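Local coordinates for putative exported protein (Bordetella pertussis Tohama I, PDB 2PFY), which binds pyroglutamic acid as a periplasmic solute receptor of the DctP family, probably delivering it to a tripartite ATP-independent transporter, at residues Q22-V27 and I37-N42; A29-A34 and R226-D231; W96-P101 and Q293-A298. All coordinates share one frame; numbering follows the deposited sequence.

Interaction 1 (Q22-V27 and I37-N42)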
loop_
_atom_site.group_PDB
_atom_site.type_symbol
_atom_site.label_atom_id
_atom_site.label_comp_id
_atom_site.label_asym_id
_atom_site.label_seq_id
_atom_site.Cartn_x
_atom_site.Cartn_y
_atom_site.Cartn_z
ATOM N N GLN A 22 5.618 -9.524 -13.606
ATOM C CA GLN A 22 6.541 -9.156 -14.673
ATOM C C GLN A 22 7.979 -9.145 -14.128
ATOM O O GLN A 22 8.954 -9.560 -14.824
ATOM C CB GLN A 22 6.143 -7.812 -15.292
ATOM C CG GLN A 22 7.086 -7.382 -16.450
ATOM C CD GLN A 22 6.568 -6.202 -17.256
ATOM O OE1 GLN A 22 5.379 -5.834 -17.187
ATOM N NE2 GLN A 22 7.472 -5.576 -17.997
ATOM N N PHE A 23 8.116 -8.661 -12.897
ATOM C CA PHE A 23 9.401 -8.690 -12.170
ATOM C C PHE A 23 9.934 -10.127 -12.053
ATOM O O PHE A 23 11.114 -10.376 -12.352
ATOM C CB PHE A 23 9.267 -8.006 -10.794
ATOM C CG PHE A 23 10.319 -8.445 -9.793
ATOM C CD1 PHE A 23 11.600 -7.879 -9.817
ATOM C CD2 PHE A 23 10.024 -9.417 -8.843
ATOM C CE1 PHE A 23 12.595 -8.308 -8.901
ATOM C CE2 PHE A 23 11.020 -9.874 -7.914
ATOM C CZ PHE A 23 12.285 -9.300 -7.940
ATOM N N ALA A 24 9.077 -11.083 -11.652
ATOM C CA ALA A 24 9.483 -12.498 -11.575
ATOM C C ALA A 24 9.937 -13.029 -12.965
ATOM O O ALA A 24 10.964 -13.738 -13.093
ATOM C CB ALA A 24 8.317 -13.382 -10.967
ATOM N N ASP A 25 9.162 -12.683 -13.996
ATOM C CA ASP A 25 9.491 -13.047 -15.375
ATOM C C ASP A 25 10.816 -12.449 -15.827
ATOM O O ASP A 25 11.596 -13.131 -16.502
ATOM C CB ASP A 25 8.396 -12.596 -16.365
ATOM C CG ASP A 25 7.167 -13.468 -16.310
ATOM O OD1 ASP A 25 7.251 -14.619 -15.838
ATOM O OD2 ASP A 25 6.097 -12.977 -16.739
ATOM N N GLU A 26 11.049 -11.184 -15.484
ATOM C CA GLU A 26 12.270 -10.491 -15.880
ATOM C C GLU A 26 13.506 -11.045 -15.168
ATOM O O GLU A 26 14.572 -11.125 -15.773
ATOM C CB GLU A 26 12.123 -8.975 -15.729
ATOM C CG GLU A 26 11.244 -8.417 -16.916
ATOM C CD GLU A 26 10.944 -6.921 -16.857
ATOM O OE1 GLU A 26 11.390 -6.199 -15.911
ATOM O OE2 GLU A 26 10.227 -6.471 -17.775
ATOM N N VAL A 27 13.354 -11.475 -13.912
ATOM C CA VAL A 27 14.431 -12.129 -13.176
ATOM C C VAL A 27 14.806 -13.450 -13.865
ATOM O O VAL A 27 16.004 -13.807 -14.016
ATOM C CB VAL A 27 14.061 -12.355 -11.661
ATOM C CG1 VAL A 27 15.033 -13.298 -10.967
ATOM C CG2 VAL A 27 14.039 -11.036 -10.891
ATOM N N ILE A 37 11.117 -17.416 -9.928
ATOM C CA ILE A 37 10.275 -17.003 -8.828
ATOM C C ILE A 37 8.834 -17.302 -9.240
ATOM O O ILE A 37 8.383 -16.840 -10.265
ATOM C CB ILE A 37 10.445 -15.519 -8.512
ATOM C CG1 ILE A 37 11.938 -15.218 -8.178
ATOM C CG2 ILE A 37 9.450 -15.119 -7.386
ATOM C CD1 ILE A 37 12.301 -13.724 -8.050
ATOM N N LYS A 38 8.142 -18.096 -8.445
ATOM C CA LYS A 38 6.737 -18.427 -8.701
ATOM C C LYS A 38 5.870 -17.613 -7.737
ATOM O O LYS A 38 6.044 -17.685 -6.531
ATOM C CB LYS A 38 6.486 -19.931 -8.528
ATOM C CG LYS A 38 7.506 -20.832 -9.213
ATOM C CD LYS A 38 8.560 -21.426 -8.160
ATOM C CE LYS A 38 9.961 -21.444 -8.689
ATOM N NZ LYS A 38 10.245 -22.555 -9.692
ATOM N N VAL A 39 4.948 -16.834 -8.291
ATOM C CA VAL A 39 4.142 -15.895 -7.520
ATOM C C VAL A 39 2.793 -16.549 -7.189
ATOM O O VAL A 39 2.100 -17.087 -8.078
ATOM C CB VAL A 39 3.892 -14.582 -8.306
ATOM C CG1 VAL A 39 2.947 -13.670 -7.522
ATOM C CG2 VAL A 39 5.243 -13.857 -8.632
ATOM N N GLN A 40 2.451 -16.531 -5.914
ATOM C CA GLN A 40 1.123 -16.920 -5.455
ATOM C C GLN A 40 0.461 -15.677 -4.929
ATOM O O GLN A 40 0.847 -15.135 -3.890
ATOM C CB GLN A 40 1.201 -18.016 -4.379
ATOM C CG GLN A 40 1.918 -19.247 -4.963
ATOM C CD GLN A 40 1.757 -20.480 -4.137
ATOM O OE1 GLN A 40 0.655 -20.779 -3.710
ATOM N NE2 GLN A 40 2.855 -21.222 -3.913
ATOM N N SER A 41 -0.555 -15.225 -5.652
ATOM C CA SER A 41 -1.099 -13.919 -5.365
ATOM C C SER A 41 -2.377 -14.033 -4.514
ATOM O O SER A 41 -2.744 -15.131 -4.029
ATOM C CB SER A 41 -1.390 -13.215 -6.678
ATOM O OG SER A 41 -2.412 -13.938 -7.317
ATOM N N ASN A 42 -3.063 -12.897 -4.381
ATOM C CA ASN A 42 -4.305 -12.783 -3.618
ATOM C C ASN A 42 -4.198 -13.253 -2.159
ATOM O O ASN A 42 -5.197 -13.734 -1.575
ATOM C CB ASN A 42 -5.435 -13.521 -4.330
ATOM C CG ASN A 42 -6.820 -13.028 -3.875
ATOM O OD1 ASN A 42 -7.031 -11.829 -3.652
ATOM N ND2 ASN A 42 -7.754 -13.960 -3.723
HETATM O O HOH W 1 12.311 -15.568 -11.566
HETATM O O HOH W 2 10.207 -16.580 -12.756
#

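Interaction 2 (A29-A34 and R226-D231)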
loop_
_atom_site.group_PDB
_atom_site.type_symbol
_atom_site.label_atom_id
_atom_site.label_comp_id
_atom_site.label_asym_id
_atom_site.label_seq_id
_atom_site.Cartn_x
_atom_site.Cartn_y
_atom_site.Cartn_z
ATOM N N ALA A 29 14.392 -14.368 -17.033
ATOM C CA ALA A 29 15.025 -14.119 -18.329
ATOM C C ALA A 29 16.427 -13.547 -18.149
ATOM O O ALA A 29 17.379 -13.964 -18.826
ATOM C CB ALA A 29 14.133 -13.203 -19.200
ATOM N N ALA A 30 16.572 -12.617 -17.225
ATOM C CA ALA A 30 17.845 -11.964 -16.989
ATOM C C ALA A 30 18.906 -12.900 -16.410
ATOM O O ALA A 30 20.093 -12.705 -16.655
ATOM C CB ALA A 30 17.649 -10.755 -16.084
ATOM N N THR A 31 18.487 -13.913 -15.647
ATOM C CA THR A 31 19.393 -14.943 -15.148
ATOM C C THR A 31 19.451 -16.207 -16.033
ATOM O O THR A 31 20.030 -17.219 -15.646
ATOM C CB THR A 31 19.008 -15.358 -13.713
ATOM O OG1 THR A 31 17.718 -15.988 -13.741
ATOM C CG2 THR A 31 18.971 -14.146 -12.810
ATOM N N ALA A 32 18.828 -16.161 -17.201
ATOM C CA ALA A 32 18.829 -17.297 -18.103
ATOM C C ALA A 32 18.280 -18.550 -17.420
ATOM O O ALA A 32 18.735 -19.674 -17.674
ATOM C CB ALA A 32 20.268 -17.554 -18.650
ATOM N N GLY A 33 17.301 -18.382 -16.543
ATOM C CA GLY A 33 16.728 -19.538 -15.884
ATOM C C GLY A 33 17.336 -19.951 -14.552
ATOM O O GLY A 33 16.783 -20.813 -13.878
ATOM N N ALA A 34 18.440 -19.336 -14.154
ATOM C CA ALA A 34 19.102 -19.706 -12.889
ATOM C C ALA A 34 18.272 -19.363 -11.643
ATOM O O ALA A 34 18.444 -20.002 -10.611
ATOM C CB ALA A 34 20.518 -19.083 -12.783
ATOM N N ARG A 226 22.197 -12.058 -7.753
ATOM C CA ARG A 226 21.812 -11.004 -6.813
ATOM C C ARG A 226 21.611 -9.675 -7.531
ATOM O O ARG A 226 20.598 -9.016 -7.318
ATOM C CB ARG A 226 22.787 -10.878 -5.642
ATOM C CG ARG A 226 22.944 -12.189 -4.860
ATOM C CD ARG A 226 23.613 -12.012 -3.515
ATOM N NE ARG A 226 24.914 -11.331 -3.595
ATOM C CZ ARG A 226 26.091 -11.953 -3.665
ATOM N NH1 ARG A 226 26.157 -13.275 -3.696
ATOM N NH2 ARG A 226 27.203 -11.244 -3.711
ATOM N N GLN A 227 22.557 -9.316 -8.411
ATOM C CA GLN A 227 22.507 -8.049 -9.124
ATOM C C GLN A 227 21.356 -8.052 -10.112
ATOM O O GLN A 227 20.644 -7.061 -10.205
ATOM C CB GLN A 227 23.851 -7.718 -9.820
ATOM C CG GLN A 227 23.952 -6.291 -10.426
ATOM C CD GLN A 227 23.730 -5.194 -9.385
ATOM O OE1 GLN A 227 24.472 -5.091 -8.440
ATOM N NE2 GLN A 227 22.683 -4.376 -9.566
ATOM N N ALA A 228 21.139 -9.165 -10.806
ATOM C CA ALA A 228 19.991 -9.258 -11.681
ATOM C C ALA A 228 18.657 -8.994 -10.916
ATOM O O ALA A 228 17.761 -8.274 -11.421
ATOM C CB ALA A 228 19.968 -10.605 -12.424
ATOM N N VAL A 229 18.542 -9.517 -9.699
ATOM C CA VAL A 229 17.316 -9.288 -8.897
ATOM C C VAL A 229 17.138 -7.805 -8.585
ATOM O O VAL A 229 16.022 -7.218 -8.728
ATOM C CB VAL A 229 17.337 -10.108 -7.588
ATOM C CG1 VAL A 229 16.158 -9.686 -6.617
ATOM C CG2 VAL A 229 17.251 -11.578 -7.899
ATOM N N LEU A 230 18.227 -7.188 -8.141
ATOM C CA LEU A 230 18.169 -5.769 -7.829
ATOM C C LEU A 230 17.842 -4.907 -9.054
ATOM O O LEU A 230 17.052 -3.972 -8.942
ATOM C CB LEU A 230 19.421 -5.298 -7.085
ATOM C CG LEU A 230 19.618 -5.920 -5.685
ATOM C CD1 LEU A 230 20.826 -5.312 -5.002
ATOM C CD2 LEU A 230 18.397 -5.713 -4.798
ATOM N N ASP A 231 18.396 -5.253 -10.220
ATOM C CA ASP A 231 18.171 -4.504 -11.453
ATOM C C ASP A 231 16.732 -4.709 -11.936
ATOM O O ASP A 231 16.049 -3.760 -12.383
ATOM C CB ASP A 231 19.154 -4.971 -12.545
ATOM C CG ASP A 231 20.603 -4.520 -12.280
ATOM O OD1 ASP A 231 20.861 -3.731 -11.329
ATOM O OD2 ASP A 231 21.494 -4.975 -13.031
#

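Interaction 3 (W96-P101 and Q293-A298)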
loop_
_atom_site.group_PDB
_atom_site.type_symbol
_atom_site.label_atom_id
_atom_site.label_comp_id
_atom_site.label_asym_id
_atom_site.label_seq_id
_atom_site.Cartn_x
_atom_site.Cartn_y
_atom_site.Cartn_z
ATOM N N TRP A 96 8.965 9.212 -0.852
ATOM C CA TRP A 96 9.481 7.850 -1.010
ATOM C C TRP A 96 11.017 7.849 -1.089
ATOM O O TRP A 96 11.695 7.042 -0.455
ATOM C CB TRP A 96 8.842 7.146 -2.223
ATOM C CG TRP A 96 9.489 5.800 -2.542
ATOM C CD1 TRP A 96 10.249 5.495 -3.639
ATOM C CD2 TRP A 96 9.470 4.612 -1.734
ATOM N NE1 TRP A 96 10.678 4.197 -3.583
ATOM C CE2 TRP A 96 10.222 3.627 -2.427
ATOM C CE3 TRP A 96 8.860 4.270 -0.506
ATOM C CZ2 TRP A 96 10.412 2.331 -1.928
ATOM C CZ3 TRP A 96 9.043 2.982 -0.007
ATOM C CH2 TRP A 96 9.813 2.020 -0.730
ATOM N N LYS A 97 11.549 8.772 -1.875
ATOM C CA LYS A 97 12.996 8.929 -2.029
ATOM C C LYS A 97 13.683 9.183 -0.652
ATOM O O LYS A 97 14.745 8.625 -0.378
ATOM C CB LYS A 97 13.263 10.057 -3.022
ATOM C CG LYS A 97 14.033 9.633 -4.284
ATOM C CD LYS A 97 14.697 10.884 -4.952
ATOM C CE LYS A 97 16.245 10.850 -4.853
ATOM N NZ LYS A 97 16.815 12.161 -4.401
ATOM N N ALA A 98 13.046 9.974 0.216
ATOM C CA ALA A 98 13.487 10.197 1.614
ATOM C C ALA A 98 13.233 9.013 2.559
ATOM O O ALA A 98 13.952 8.839 3.558
ATOM C CB ALA A 98 12.785 11.445 2.202
ATOM N N THR A 99 12.189 8.231 2.277
ATOM C CA THR A 99 11.779 7.130 3.163
ATOM C C THR A 99 12.582 5.854 2.896
ATOM O O THR A 99 13.042 5.174 3.845
ATOM C CB THR A 99 10.271 6.836 3.007
ATOM O OG1 THR A 99 9.525 8.019 3.304
ATOM C CG2 THR A 99 9.813 5.738 3.928
ATOM N N ARG A 100 12.751 5.551 1.606
ATOM C CA ARG A 100 13.335 4.288 1.150
ATOM C C ARG A 100 14.655 3.870 1.847
ATOM O O ARG A 100 14.734 2.747 2.350
ATOM C CB ARG A 100 13.542 4.315 -0.357
ATOM C CG ARG A 100 13.681 2.926 -0.928
ATOM C CD ARG A 100 14.119 2.925 -2.364
ATOM N NE ARG A 100 14.473 1.557 -2.736
ATOM C CZ ARG A 100 14.503 1.116 -3.981
ATOM N NH1 ARG A 100 14.237 1.954 -4.966
ATOM N NH2 ARG A 100 14.810 -0.145 -4.240
ATOM N N PRO A 101 15.695 4.757 1.852
ATOM C CA PRO A 101 16.957 4.258 2.438
ATOM C C PRO A 101 16.833 3.914 3.919
ATOM O O PRO A 101 17.456 2.952 4.367
ATOM C CB PRO A 101 17.971 5.396 2.181
ATOM C CG PRO A 101 17.192 6.571 1.807
ATOM C CD PRO A 101 15.845 6.123 1.309
ATOM N N GLN A 293 12.624 12.675 12.197
ATOM C CA GLN A 293 12.925 14.073 11.867
ATOM C C GLN A 293 13.848 14.235 10.661
ATOM O O GLN A 293 13.628 15.125 9.840
ATOM C CB GLN A 293 13.471 14.848 13.078
ATOM C CG GLN A 293 12.407 15.254 14.116
ATOM C CD GLN A 293 11.352 16.239 13.587
ATOM O OE1 GLN A 293 11.585 16.997 12.638
ATOM N NE2 GLN A 293 10.178 16.218 14.210
ATOM N N GLN A 294 14.865 13.385 10.529
ATOM C CA GLN A 294 15.720 13.474 9.337
ATOM C C GLN A 294 14.999 13.069 8.045
ATOM O O GLN A 294 15.355 13.538 6.961
ATOM C CB GLN A 294 17.118 12.813 9.480
ATOM C CG GLN A 294 17.227 11.457 10.181
ATOM C CD GLN A 294 18.696 10.996 10.374
ATOM O OE1 GLN A 294 19.415 10.725 9.400
ATOM N NE2 GLN A 294 19.131 10.901 11.638
ATOM N N LEU A 295 13.986 12.212 8.173
ATOM C CA LEU A 295 13.139 11.830 7.029
ATOM C C LEU A 295 12.286 13.037 6.596
ATOM O O LEU A 295 12.319 13.453 5.438
ATOM C CB LEU A 295 12.278 10.603 7.376
ATOM C CG LEU A 295 11.423 9.868 6.324
ATOM C CD1 LEU A 295 10.757 8.643 6.938
ATOM C CD2 LEU A 295 10.371 10.780 5.709
ATOM N N LEU A 296 11.545 13.597 7.546
ATOM C CA LEU A 296 10.722 14.780 7.300
ATOM C C LEU A 296 11.522 15.981 6.776
ATOM O O LEU A 296 11.098 16.633 5.817
ATOM C CB LEU A 296 9.939 15.143 8.557
ATOM C CG LEU A 296 8.418 14.979 8.645
ATOM C CD1 LEU A 296 7.840 13.832 7.781
ATOM C CD2 LEU A 296 7.971 14.875 10.101
ATOM N N ASP A 297 12.685 16.254 7.378
ATOM C CA ASP A 297 13.617 17.267 6.847
ATOM C C ASP A 297 14.008 16.996 5.399
ATOM O O ASP A 297 13.938 17.901 4.555
ATOM C CB ASP A 297 14.895 17.372 7.711
ATOM C CG ASP A 297 14.614 17.869 9.126
ATOM O OD1 ASP A 297 13.591 18.567 9.326
ATOM O OD2 ASP A 297 15.427 17.549 10.039
ATOM N N ALA A 298 14.416 15.759 5.112
ATOM C CA ALA A 298 14.760 15.350 3.750
ATOM C C ALA A 298 13.598 15.556 2.764
ATOM O O ALA A 298 13.808 16.052 1.649
ATOM C CB ALA A 298 15.242 13.900 3.720
#

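Interaction 1 (Q22-V27 and I37-N42)
Two waters take hold of the carbonyl oxygen of Ala24 and tie it to the strand. Water 1 lies 2.7 Å from Ala24 O and accepts from Ile37 N; water 2 does the same over slightly longer bonds, 3.0 Å to Ala24 O. The helix carbonyl and the strand N-H thus meet through a pair of solvent molecules, which bridge backbones too far apart to bond directly. The rest is van der Waals packing. The CB of Ala24 points at the strand and presses on its backbone, 3.5 Å from Ile37 O, with Ile37 CB at 3.9 Å, and a residue this small lets the helix backbone come close. Val39, two residues further along on the same face of the strand, brings its CG2 to Ala24 CB at 3.9 Å. Ile37 turns CG1 anti to its carbonyl carbon (chi1 -58°), and the extended chain carries CD1 to the helix, 4.0 Å from Val27 CG1 and 4.1 Å from Phe23 CE2. That methyl approaches the Phe23 ring obliquely, while Val27 CG2 lies over one face of the ring, toward its rim. Phe23 also meets Tyr116 and Ala232 and Ala236 of helix 223-257, and Ile37 rests on Trp4 and Met6 of strand 2-7. Helix 22-27 runs antiparallel to strand 37-40 at 168°, as expected when a helix returns the chain between parallel strands in a beta-alpha-beta unit. The chemistry implies a small alanine methyl set against beta-branched Ile37 and Val39, Val27 and Phe23 closing round the Ile37 methyl, and two waters linking a helix carbonyl to a strand N-H.

Interaction 2 (A29-A34 and R226-D231)
Thr31 CG2 touches Ala228 CB at 3.7 Å, methyl against methyl, where the C-terminal end of helix 15-30 meets helix 223-257. The conformation of Thr31 decides which branch does this. With chi1 at 65°, OG1 stands between the backbone N and the carbonyl carbon, and CG2 lies anti to the carbonyl carbon, aimed at Ala228. The hydroxyl is thereby folded back onto its own chain, where it bonds to Val27 O in the last turn of the helix and to Leu35 N at the start of the next strand. Threonine suits the place because one branch is polar for the helix end and the other apolar for the neighbour. Ala30 adds its CB, 4.3 Å from Ala228 CB, so a single alanine methyl of the long helix faces two residues, and small side chains on both sides let the backbones approach to 6.3 Å between the CA atoms of Ala30 and Ala228. Just beyond, the helix closes in a Schellman motif with Ala32 at C-prime, its phi positive: Gly33 N bonds back to Lys28 O, outside the shorter loop from Ala32 N to Ala29 O. The same residues form a type I' turn, closed by Ala34 N on Thr31 O at 3.0 Å. At the backbone angles of Gly33 a CB would jam against the carbonyl oxygen of Ala32, so glycine suits the place. The contact lies at the surface. Behind it, Val229 and Leu230 pack on Phe218 of helix 215-220, while Ala34 leads into strand 35-40 with a backbone hydrogen bond to Thr2 of strand 2-7, the neighbour of strand 35-40 in the five-stranded sheet.

Interaction 3 (W96-P101 and Q293-A298)
Ala98 and Leu295 bury the most surface in this helix-to-helix contact, 60 Å² each, and they are also the pair whose CA atoms come nearest, 5.7 Å apart. Ala98 points its CB at the other helix, where the methyl sits 3.8 Å from the backbone oxygen Leu295 O and 3.8 Å from Ala298 CB, one turn further on. With just a methyl at each of these positions, the two alanines let the short segments pass with axes 8.8 Å apart. Leu295 works differently. Its CB does not head directly for the partner, but CG lies anti to the backbone N (chi1 -172°) and the chain continues extended, which brings both methyls to the next residue of the opposing helix. There CD2 lies 3.8 Å and CD1 3.9 Å from Thr99 OG1, so the two methyls are about equally far from the threonine oxygen. Separately, Leu295 CG packs 3.9 Å from Ala98 O. Thr99 contributes 28 Å². Its hydroxyl stands beside the backbone N and bonds to Leu95 O, a turn earlier in its own helix, and this spends its polarity locally; threonine can therefore present an oxygen to a leucine in a largely apolar seam. Near the end of the segment the helix is kinked at Pro101, whose nitrogen has no hydrogen to give to the preceding turn. The helices run nearly antiparallel, at 152°. Helix 290-300, next to the C-terminus, thus lies along helix 89-108, with Leu295 also packing on Leu95, Leu102 and Ile79. Away from this seam Leu296 rests on Trp284 and Ser285 of helix 267-287, while Trp96 and Arg100 both reach Glu237 of helix 223-257.

Interactions 1 and 2 both draw on helix 15-30, with centres 13 Å apart, and they touch where Phe23 and Val27 meet Val229. The first joins that helix to the edge strand 35-40 of the five-stranded sheet; the second joins its end to helix 223-257, nearly two hundred residues later. Interaction 3 lies 29 Å from both centres and holds helix 290-300 against helix 89-108. Along the chain, interaction 1 closes before interaction 3 opens, whereas the segments of interaction 2 alternate with those of interaction 1 and of interaction 3. Helix 223-257 borders all three, through Ala232, Ala228 and Glu237. None of the touching residues lines the pyroglutamate pocket, which is consistent with a role in the scaffold.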